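Local coordinates for nucleoside 2-deoxyribosyltransferase (PDB 7M5H), which probably cleaves the N-glycosidic bond of deoxynucleotides such as 5-hydroxymethyl-dUMP, releasing the base, at residues Asn66-Asp71 and Ile90-Ala95; Ala23-Gln28 and Glu151-Glu156; Leu73-Asp78 and Ala84-Glu89. All coordinates share one frame; numbering follows the deposited sequence. Where two conformers were deposited one is given.

Interaction 1. Residues Asn66-Asp71 and Ile90-Ala95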
loop_
_atom_site.group_PDB
_atom_site.type_symbol
_atom_site.label_atom_id
_atom_site.label_comp_id
_atom_site.label_asym_id
_atom_site.label_seq_id
_atom_site.Cartn_x
_atom_site.Cartn_y
_atom_site.Cartn_z
ATOM N N ASN B 66 13.176 -19.085 11.445
ATOM C CA ASN B 66 13.229 -18.287 12.663
ATOM C C ASN B 66 11.845 -18.093 13.270
ATOM O O ASN B 66 11.711 -18.042 14.498
ATOM C CB ASN B 66 13.878 -16.933 12.379
ATOM C CG ASN B 66 15.291 -17.068 11.845
ATOM O OD1 ASN B 66 15.655 -16.438 10.851
ATOM N ND2 ASN B 66 16.096 -17.894 12.502
ATOM N N VAL B 67 10.812 -17.975 12.433
ATOM C CA VAL B 67 9.450 -17.845 12.945
ATOM C C VAL B 67 9.048 -19.102 13.708
ATOM O O VAL B 67 8.569 -19.034 14.845
ATOM C CB VAL B 67 8.468 -17.546 11.798
ATOM C CG1 VAL B 67 7.030 -17.622 12.295
ATOM C CG2 VAL B 67 8.753 -16.179 11.189
ATOM N N LEU B 68 9.254 -20.271 13.095
ATOM C CA LEU B 68 8.815 -21.525 13.696
ATOM C C LEU B 68 9.596 -21.881 14.954
ATOM O O LEU B 68 9.076 -22.616 15.800
ATOM C CB LEU B 68 8.929 -22.663 12.679
ATOM C CG LEU B 68 8.083 -22.532 11.411
ATOM C CD1 LEU B 68 8.175 -23.796 10.568
ATOM C CD2 LEU B 68 6.640 -22.218 11.760
ATOM N N ALA B 69 10.824 -21.387 15.098
ATOM C CA ALA B 69 11.624 -21.667 16.282
ATOM C C ALA B 69 11.292 -20.755 17.455
ATOM O O ALA B 69 11.907 -20.892 18.519
ATOM C CB ALA B 69 13.114 -21.550 15.946
ATOM N N SER B 70 10.338 -19.846 17.299
ATOM C CA SER B 70 10.011 -18.877 18.333
ATOM C C SER B 70 8.842 -19.363 19.181
ATOM O O SER B 70 8.014 -20.163 18.737
ATOM C CB SER B 70 9.674 -17.518 17.717
ATOM O OG SER B 70 8.499 -17.593 16.927
ATOM N N ASP B 71 8.792 -18.871 20.418
ATOM C CA ASP B 71 7.677 -19.142 21.315
ATOM C C ASP B 71 6.612 -18.058 21.253
ATOM O O ASP B 71 5.462 -18.312 21.625
ATOM C CB ASP B 71 8.175 -19.274 22.757
ATOM C CG ASP B 71 9.216 -20.363 22.918
ATOM O OD1 ASP B 71 8.948 -21.509 22.501
ATOM O OD2 ASP B 71 10.304 -20.069 23.456
ATOM N N ILE B 90 2.283 -13.793 10.119
ATOM C CA ILE B 90 1.188 -13.963 11.071
ATOM C C ILE B 90 0.368 -15.197 10.717
ATOM O O ILE B 90 -0.021 -15.975 11.596
ATOM C CB ILE B 90 0.317 -12.692 11.115
ATOM C CG1 ILE B 90 1.075 -11.549 11.794
ATOM C CG2 ILE B 90 -1.005 -12.962 11.825
ATOM C CD1 ILE B 90 0.361 -10.216 11.716
ATOM N N GLY B 91 0.101 -15.398 9.424
ATOM C CA GLY B 91 -0.641 -16.578 9.008
ATOM C C GLY B 91 0.097 -17.867 9.313
ATOM O O GLY B 91 -0.513 -18.867 9.701
ATOM N N VAL B 92 1.421 -17.866 9.140
ATOM C CA VAL B 92 2.217 -19.035 9.501
ATOM C C VAL B 92 2.151 -19.275 11.004
ATOM O O VAL B 92 1.986 -20.413 11.461
ATOM C CB VAL B 92 3.672 -18.867 9.024
ATOM C CG1 VAL B 92 4.545 -19.984 9.578
ATOM C CG2 VAL B 92 3.739 -18.842 7.504
ATOM N N ALA B 93 2.273 -18.205 11.793
ATOM C CA ALA B 93 2.279 -18.347 13.245
ATOM C C ALA B 93 0.948 -18.877 13.759
ATOM O O ALA B 93 0.917 -19.731 14.652
ATOM C CB ALA B 93 2.610 -17.006 13.900
ATOM N N TYR B 94 -0.164 -18.384 13.209
ATOM C CA TYR B 94 -1.472 -18.850 13.658
ATOM C C TYR B 94 -1.655 -20.333 13.366
ATOM O O TYR B 94 -2.073 -21.104 14.238
ATOM C CB TYR B 94 -2.589 -18.037 13.000
ATOM C CG TYR B 94 -3.958 -18.627 13.259
ATOM C CD1 TYR B 94 -4.611 -18.408 14.464
ATOM C CD2 TYR B 94 -4.586 -19.425 12.307
ATOM C CE1 TYR B 94 -5.855 -18.957 14.713
ATOM C CE2 TYR B 94 -5.830 -19.979 12.550
ATOM C CZ TYR B 94 -6.459 -19.740 13.754
ATOM O OH TYR B 94 -7.699 -20.286 14.001
ATOM N N ALA B 95 -1.348 -20.752 12.136
ATOM C CA ALA B 95 -1.559 -22.143 11.753
ATOM C C ALA B 95 -0.676 -23.090 12.557
ATOM O O ALA B 95 -1.050 -24.246 12.778
ATOM C CB ALA B 95 -1.309 -22.319 10.256
#
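Val67 and Leu68, in the last turn of helix 56-68, close on Val92 of helix 84-96; these are neighbouring helices of a Rossmann-like alpha/beta fold, linked in the chain through strand 72-76. The meeting across the two segments is entirely apolar. One methyl of Val92 does all the close touching: CG1 lies 3.8 Å from Leu68 CD2 and 4.4 Å from Val67 CG1, so that two successive residues of the facing helix share a single partner. CG1 stands anti to the backbone N of Val92 (chi1 172°), which sets it against Leu68 and Val67; CG2, anti to the carbonyl carbon, makes no close contact with that segment. Leu68 and Val92 cross at about a right angle. The backbones come nearest where Val67 CA is 7.2 Å from Ala93 CA.

No hydrogen bond crosses between the two segments. Among the polar bonds nearby, Ser70 N donates to Val67 O over 3.1 Å, in the turn through which the chain leaves the helix. Beyond it, Asp71 pairs with Lys6 through both its backbone and OD2, tying this turn to the start of strand 5-10.

Burial differs along the contact. Val67 also packs on Tyr8 and Glu89, and Val92 leans on Gly91 of the second subunit, so the inner part is shielded by the sheet, helix 84-96 and the second subunit. Leu68 lies at the exposed margin, beside Lys96 and near a bound glycerol. Its CG is anti to the carbonyl carbon (chi1 -61°), and of its two end methyls it is CD2 that reaches Val92.

Interaction 2. Residues Ala23-Gln28 and Glu151-Glu156; sequences AYLVEQ and EDLLEE
Gln28 spreads its flat amide between two contacts: OE1 sits 2.9 Å above one face of the Tyr24 ring, offset toward its rim, and NE2 rests 3.6 Å from Leu154 CD1, a van der Waals touch with no hydrogen bond in it. The same Tyr24 ring makes a cation-pi contact with Arg20 of the third subunit, and its OH hydrogen-bonds to Glu150 OE1, at the start of helix 150-159, which gives the two helices a polar link just beside the apolar one.

Leu154 contributes most to the interface and works with both branches. CD1 meets the amide end of Gln28, whereas CD2 lies against the base of the same residue, 4.0 Å from Gln28 CB and 3.8 Å from Gln28 O. The glutamine chain is extended beyond CG and crosses the leucine at about a right angle, so its length lies across the forked end. At this point the backbones are closest, with Gln28 CA 7.7 Å from Leu154 CA.

Deeper down, Leu25 CD1 meets Leu153 CD2 at 4.1 Å. With CG anti to its backbone N (chi1 174°), Leu153 reaches inward toward the sheet; both leucines touch Leu103, and Leu153 also covers Val101 and Val147. The contact thus grades from a buried leucine pair next to the strands to a partly exposed glutamine-leucine pair outside. Two helices far apart in sequence are set side by side over one face of a parallel sheet, as in the layered alpha/beta/alpha sandwich of Rossmann-like proteins.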
loop_
_atom_site.group_PDB
_atom_site.type_symbol
_atom_site.label_atom_id
_atom_site.label_comp_id
_atom_site.label_asym_id
_atom_site.label_seq_id
_atom_site.Cartn_x
_atom_site.Cartn_y
_atom_site.Cartn_z
ATOM N N ALA B 23 15.015 -1.156 16.288
ATOM C CA ALA B 23 16.098 -1.207 17.265
ATOM C C ALA B 23 15.702 -0.522 18.567
ATOM O O ALA B 23 16.097 -0.962 19.652
ATOM C CB ALA B 23 17.358 -0.568 16.682
ATOM N N TYR B 24 14.920 0.556 18.477
ATOM C CA TYR B 24 14.489 1.266 19.676
ATOM C C TYR B 24 13.510 0.431 20.495
ATOM O O TYR B 24 13.544 0.462 21.731
ATOM C CB TYR B 24 13.876 2.611 19.284
ATOM C CG TYR B 24 12.873 3.169 20.268
ATOM C CD1 TYR B 24 13.286 3.769 21.452
ATOM C CD2 TYR B 24 11.510 3.116 20.002
ATOM C CE1 TYR B 24 12.367 4.286 22.349
ATOM C CE2 TYR B 24 10.586 3.630 20.891
ATOM C CZ TYR B 24 11.019 4.216 22.061
ATOM O OH TYR B 24 10.099 4.727 22.948
ATOM N N LEU B 25 12.636 -0.326 19.828
ATOM C CA LEU B 25 11.692 -1.177 20.547
ATOM C C LEU B 25 12.368 -2.425 21.099
ATOM O O LEU B 25 12.128 -2.805 22.251
ATOM C CB LEU B 25 10.531 -1.573 19.636
ATOM C CG LEU B 25 9.258 -0.730 19.692
ATOM C CD1 LEU B 25 8.152 -1.425 18.918
ATOM C CD2 LEU B 25 8.837 -0.485 21.130
ATOM N N VAL B 26 13.208 -3.076 20.289
ATOM C CA VAL B 26 13.831 -4.333 20.702
ATOM C C VAL B 26 14.692 -4.127 21.941
ATOM O O VAL B 26 14.744 -4.988 22.830
ATOM C CB VAL B 26 14.634 -4.931 19.531
ATOM C CG1 VAL B 26 15.617 -5.979 20.026
ATOM C CG2 VAL B 26 13.689 -5.538 18.504
ATOM N N GLU B 27 15.368 -2.979 22.033
ATOM C CA GLU B 27 16.160 -2.681 23.222
ATOM C C GLU B 27 15.290 -2.654 24.474
ATOM O O GLU B 27 15.671 -3.200 25.514
ATOM C CB GLU B 27 16.895 -1.351 23.046
ATOM C CG GLU B 27 17.445 -0.758 24.337
ATOM C CD GLU B 27 18.519 -1.619 24.981
ATOM O OE1 GLU B 27 19.136 -2.444 24.273
ATOM O OE2 GLU B 27 18.747 -1.468 26.199
ATOM N N GLN B 28 14.113 -2.028 24.389
ATOM C CA GLN B 28 13.207 -2.002 25.534
ATOM C C GLN B 28 12.695 -3.397 25.869
ATOM O O GLN B 28 12.545 -3.743 27.047
ATOM C CB GLN B 28 12.036 -1.060 25.260
ATOM C CG GLN B 28 12.410 0.407 25.182
ATOM C CD GLN B 28 11.214 1.285 24.876
ATOM O OE1 GLN B 28 11.061 1.774 23.757
ATOM N NE2 GLN B 28 10.354 1.485 25.869
ATOM N N GLU B 151 3.925 0.930 25.857
ATOM C CA GLU B 151 3.757 0.527 27.249
ATOM C C GLU B 151 2.959 -0.765 27.351
ATOM O O GLU B 151 3.355 -1.700 28.057
ATOM C CB GLU B 151 3.071 1.645 28.035
ATOM C CG GLU B 151 2.497 1.205 29.371
ATOM C CD GLU B 151 1.600 2.258 29.991
ATOM O OE1 GLU B 151 1.754 3.447 29.640
ATOM O OE2 GLU B 151 0.736 1.898 30.819
ATOM N N ASP B 152 1.828 -0.842 26.645
ATOM C CA ASP B 152 1.014 -2.051 26.702
ATOM C C ASP B 152 1.702 -3.225 26.019
ATOM O O ASP B 152 1.465 -4.380 26.390
ATOM C CB ASP B 152 -0.357 -1.795 26.076
ATOM C CG ASP B 152 -1.123 -0.694 26.783
ATOM O OD1 ASP B 152 -0.814 -0.416 27.961
ATOM O OD2 ASP B 152 -2.036 -0.109 26.163
ATOM N N LEU B 153 2.550 -2.956 25.024
ATOM C CA LEU B 153 3.299 -4.031 24.381
ATOM C C LEU B 153 4.269 -4.681 25.360
ATOM O O LEU B 153 4.311 -5.909 25.489
ATOM C CB LEU B 153 4.047 -3.494 23.160
ATOM C CG LEU B 153 4.987 -4.483 22.469
ATOM C CD1 LEU B 153 4.204 -5.644 21.875
ATOM C CD2 LEU B 153 5.818 -3.785 21.402
ATOM N N LEU B 154 5.057 -3.865 26.064
ATOM C CA LEU B 154 6.000 -4.401 27.040
ATOM C C LEU B 154 5.273 -5.086 28.189
ATOM O O LEU B 154 5.714 -6.134 28.676
ATOM C CB LEU B 154 6.899 -3.282 27.565
ATOM C CG LEU B 154 7.720 -2.518 26.523
ATOM C CD1 LEU B 154 8.255 -1.226 27.116
ATOM C CD2 LEU B 154 8.859 -3.378 26.000
ATOM N N GLU B 155 4.155 -4.508 28.635
ATOM C CA GLU B 155 3.386 -5.116 29.715
ATOM C C GLU B 155 2.831 -6.473 29.299
ATOM O O GLU B 155 2.842 -7.425 30.088
ATOM C CB GLU B 155 2.257 -4.179 30.144
ATOM C CG GLU B 155 1.389 -4.727 31.262
ATOM C CD GLU B 155 2.147 -4.874 32.566
ATOM O OE1 GLU B 155 2.871 -3.929 32.945
ATOM O OE2 GLU B 155 2.023 -5.938 33.210
ATOM N N GLU B 156 2.350 -6.583 28.059
ATOM C CA GLU B 156 1.820 -7.854 27.578
ATOM C C GLU B 156 2.923 -8.896 27.430
ATOM O O GLU B 156 2.709 -10.081 27.712
ATOM C CB GLU B 156 1.093 -7.648 26.249
ATOM C CG GLU B 156 0.518 -8.919 25.645
ATOM C CD GLU B 156 -0.617 -9.496 26.468
ATOM O OE1 GLU B 156 -1.301 -8.720 27.169
ATOM O OE2 GLU B 156 -0.825 -10.727 26.416
#

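Interaction 3. Residues Leu73-Asp78 and Ala84-Glu89; sequences LVALLD and AGVASE
Glu89, which meets Leu73 through its backbone, has a carboxylate held at both oxygens: OE2 hydrogen-bonds to Tyr8 OH of strand 5-10, and OE1 to a glycerol probably left from crystallisation. The side chain sets out toward the strand, with Ala10, Asp63 and Val67 around it. Leu73 CD1 comes nearest to Glu89 O, 4.4 Å away, a loose van der Waals approach.

Val86 carries the centre of the packing. Its CG1, anti to the backbone N (chi1 174°), lies 4.0 Å from Ala75 CB and equally 4.0 Å from Leu76 O, so one methyl covers both the small side chain and the backbone just beyond it. Because Ala75 offers no more than CB, the backbones can come close, with Ala75 CA 6.9 Å from Val86 CA. Leu73 and Ala75, two apart on the strand, both point toward the helix, whereas the end of Leu76 leads away from it.

The axes of strand 73-76 and helix 84-89 approach to 9.1 Å and run roughly antiparallel, their N-to-C directions 149° apart. Val86 N is bound by Asp83 OD2 at the beginning of the helix. The helix also meets the second subunit: Ala87 packs on Ala87 of that subunit, Ser88 OG hydrogen-bonds to its Ala87 O, and Ala87 O in turn to its Ser88 OG. Strand 72-76, helix 84-96 and strand 100-103 form a beta-alpha-beta crossover between adjacent parallel strands, the building unit of the Rossmann-like fold.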
loop_
_atom_site.group_PDB
_atom_site.type_symbol
_atom_site.label_atom_id
_atom_site.label_comp_id
_atom_site.label_asym_id
_atom_site.label_seq_id
_atom_site.Cartn_x
_atom_site.Cartn_y
_atom_site.Cartn_z
ATOM N N LEU B 73 5.537 -14.318 18.817
ATOM C CA LEU B 73 5.800 -13.450 17.678
ATOM C C LEU B 73 5.280 -12.055 17.994
ATOM O O LEU B 73 4.095 -11.885 18.301
ATOM C CB LEU B 73 5.148 -14.002 16.409
ATOM C CG LEU B 73 5.494 -13.315 15.087
ATOM C CD1 LEU B 73 5.932 -14.344 14.058
ATOM C CD2 LEU B 73 4.310 -12.517 14.567
ATOM N N VAL B 74 6.167 -11.067 17.941
ATOM C CA VAL B 74 5.797 -9.664 18.074
ATOM C C VAL B 74 5.739 -9.069 16.675
ATOM O O VAL B 74 6.714 -9.146 15.919
ATOM C CB VAL B 74 6.789 -8.900 18.966
ATOM C CG1 VAL B 74 6.458 -7.415 18.977
ATOM C CG2 VAL B 74 6.768 -9.461 20.380
ATOM N N ALA B 75 4.596 -8.482 16.323
ATOM C CA ALA B 75 4.349 -7.994 14.973
ATOM C C ALA B 75 4.003 -6.513 14.996
ATOM O O ALA B 75 3.204 -6.063 15.822
ATOM C CB ALA B 75 3.221 -8.782 14.301
ATOM N N LEU B 76 4.607 -5.761 14.082
ATOM C CA LEU B 76 4.313 -4.345 13.906
ATOM C C LEU B 76 3.386 -4.194 12.706
ATOM O O LEU B 76 3.744 -4.578 11.588
ATOM C CB LEU B 76 5.600 -3.542 13.712
ATOM C CG LEU B 76 6.252 -2.955 14.971
ATOM C CD1 LEU B 76 6.329 -3.972 16.103
ATOM C CD2 LEU B 76 7.637 -2.412 14.654
ATOM N N LEU B 77 2.195 -3.641 12.941
ATOM C CA LEU B 77 1.160 -3.559 11.919
ATOM C C LEU B 77 1.080 -2.200 11.235
ATOM O O LEU B 77 0.336 -2.062 10.258
ATOM C CB LEU B 77 -0.211 -3.891 12.525
ATOM C CG LEU B 77 -0.360 -5.205 13.295
ATOM C CD1 LEU B 77 -1.804 -5.394 13.739
ATOM C CD2 LEU B 77 0.106 -6.387 12.459
ATOM N N ASP B 78 1.820 -1.202 11.713
ATOM C CA ASP B 78 1.676 0.154 11.204
ATOM C C ASP B 78 2.162 0.256 9.758
ATOM O O ASP B 78 2.825 -0.636 9.219
ATOM C CB ASP B 78 2.433 1.137 12.095
ATOM C CG ASP B 78 1.639 1.531 13.326
ATOM O OD1 ASP B 78 0.513 2.047 13.166
ATOM O OD2 ASP B 78 2.134 1.314 14.452
ATOM N N ALA B 84 3.249 -6.988 3.792
ATOM C CA ALA B 84 2.825 -8.272 3.242
ATOM C C ALA B 84 3.604 -9.428 3.854
ATOM O O ALA B 84 3.039 -10.496 4.117
ATOM C CB ALA B 84 2.976 -8.269 1.721
ATOM N N GLY B 85 4.904 -9.239 4.084
ATOM C CA GLY B 85 5.680 -10.273 4.748
ATOM C C GLY B 85 5.215 -10.521 6.170
ATOM O O GLY B 85 5.114 -11.671 6.609
ATOM N N VAL B 86 4.920 -9.447 6.906
ATOM C CA VAL B 86 4.406 -9.586 8.267
ATOM C C VAL B 86 3.067 -10.309 8.260
ATOM O O VAL B 86 2.814 -11.188 9.092
ATOM C CB VAL B 86 4.298 -8.205 8.940
ATOM C CG1 VAL B 86 3.616 -8.319 10.297
ATOM C CG2 VAL B 86 5.671 -7.580 9.077
ATOM N N ALA B 87 2.188 -9.948 7.320
ATOM C CA ALA B 87 0.887 -10.603 7.233
ATOM C C ALA B 87 1.038 -12.097 6.968
ATOM O O ALA B 87 0.322 -12.914 7.558
ATOM C CB ALA B 87 0.041 -9.944 6.143
ATOM N N SER B 88 1.971 -12.472 6.089
ATOM C CA SER B 88 2.210 -13.889 5.829
ATOM C C SER B 88 2.797 -14.584 7.050
ATOM O O SER B 88 2.417 -15.717 7.369
ATOM C CB SER B 88 3.133 -14.056 4.621
ATOM O OG SER B 88 2.482 -13.666 3.425
ATOM N N GLU B 89 3.729 -13.923 7.744
ATOM C CA GLU B 89 4.309 -14.508 8.949
ATOM C C GLU B 89 3.263 -14.695 10.040
ATOM O O GLU B 89 3.341 -15.656 10.814
ATOM C CB GLU B 89 5.460 -13.637 9.455
ATOM C CG GLU B 89 6.726 -13.739 8.616
ATOM C CD GLU B 89 7.780 -12.721 9.012
ATOM O OE1 GLU B 89 7.411 -11.656 9.550
ATOM O OE2 GLU B 89 8.979 -12.987 8.784
#

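Overall arrangement
Strand 72-76 stands between the other elements. Interaction 3 packs helix 84-96 on one face of it, and interaction 2 covers the opposite face: Leu153 CD1 reaches Val74 CG1 at 4.1 Å and Leu25 CD1 reaches Leu76 CD1 at 4.2 Å, with the two centres 16 Å apart. Interaction 1 continues from interaction 3 along helix 84-96, its centre 11 Å away, and joins it where Val67 CG1 lies 3.9 Å from Leu73 CD1. Interactions 1 and 2 do not touch; about 11 Å separates their nearest atoms. Glycerol is bound near Leu68 and at Glu89, the latter perhaps marking a pocket. Interactions 1 and 3 both border the second subunit.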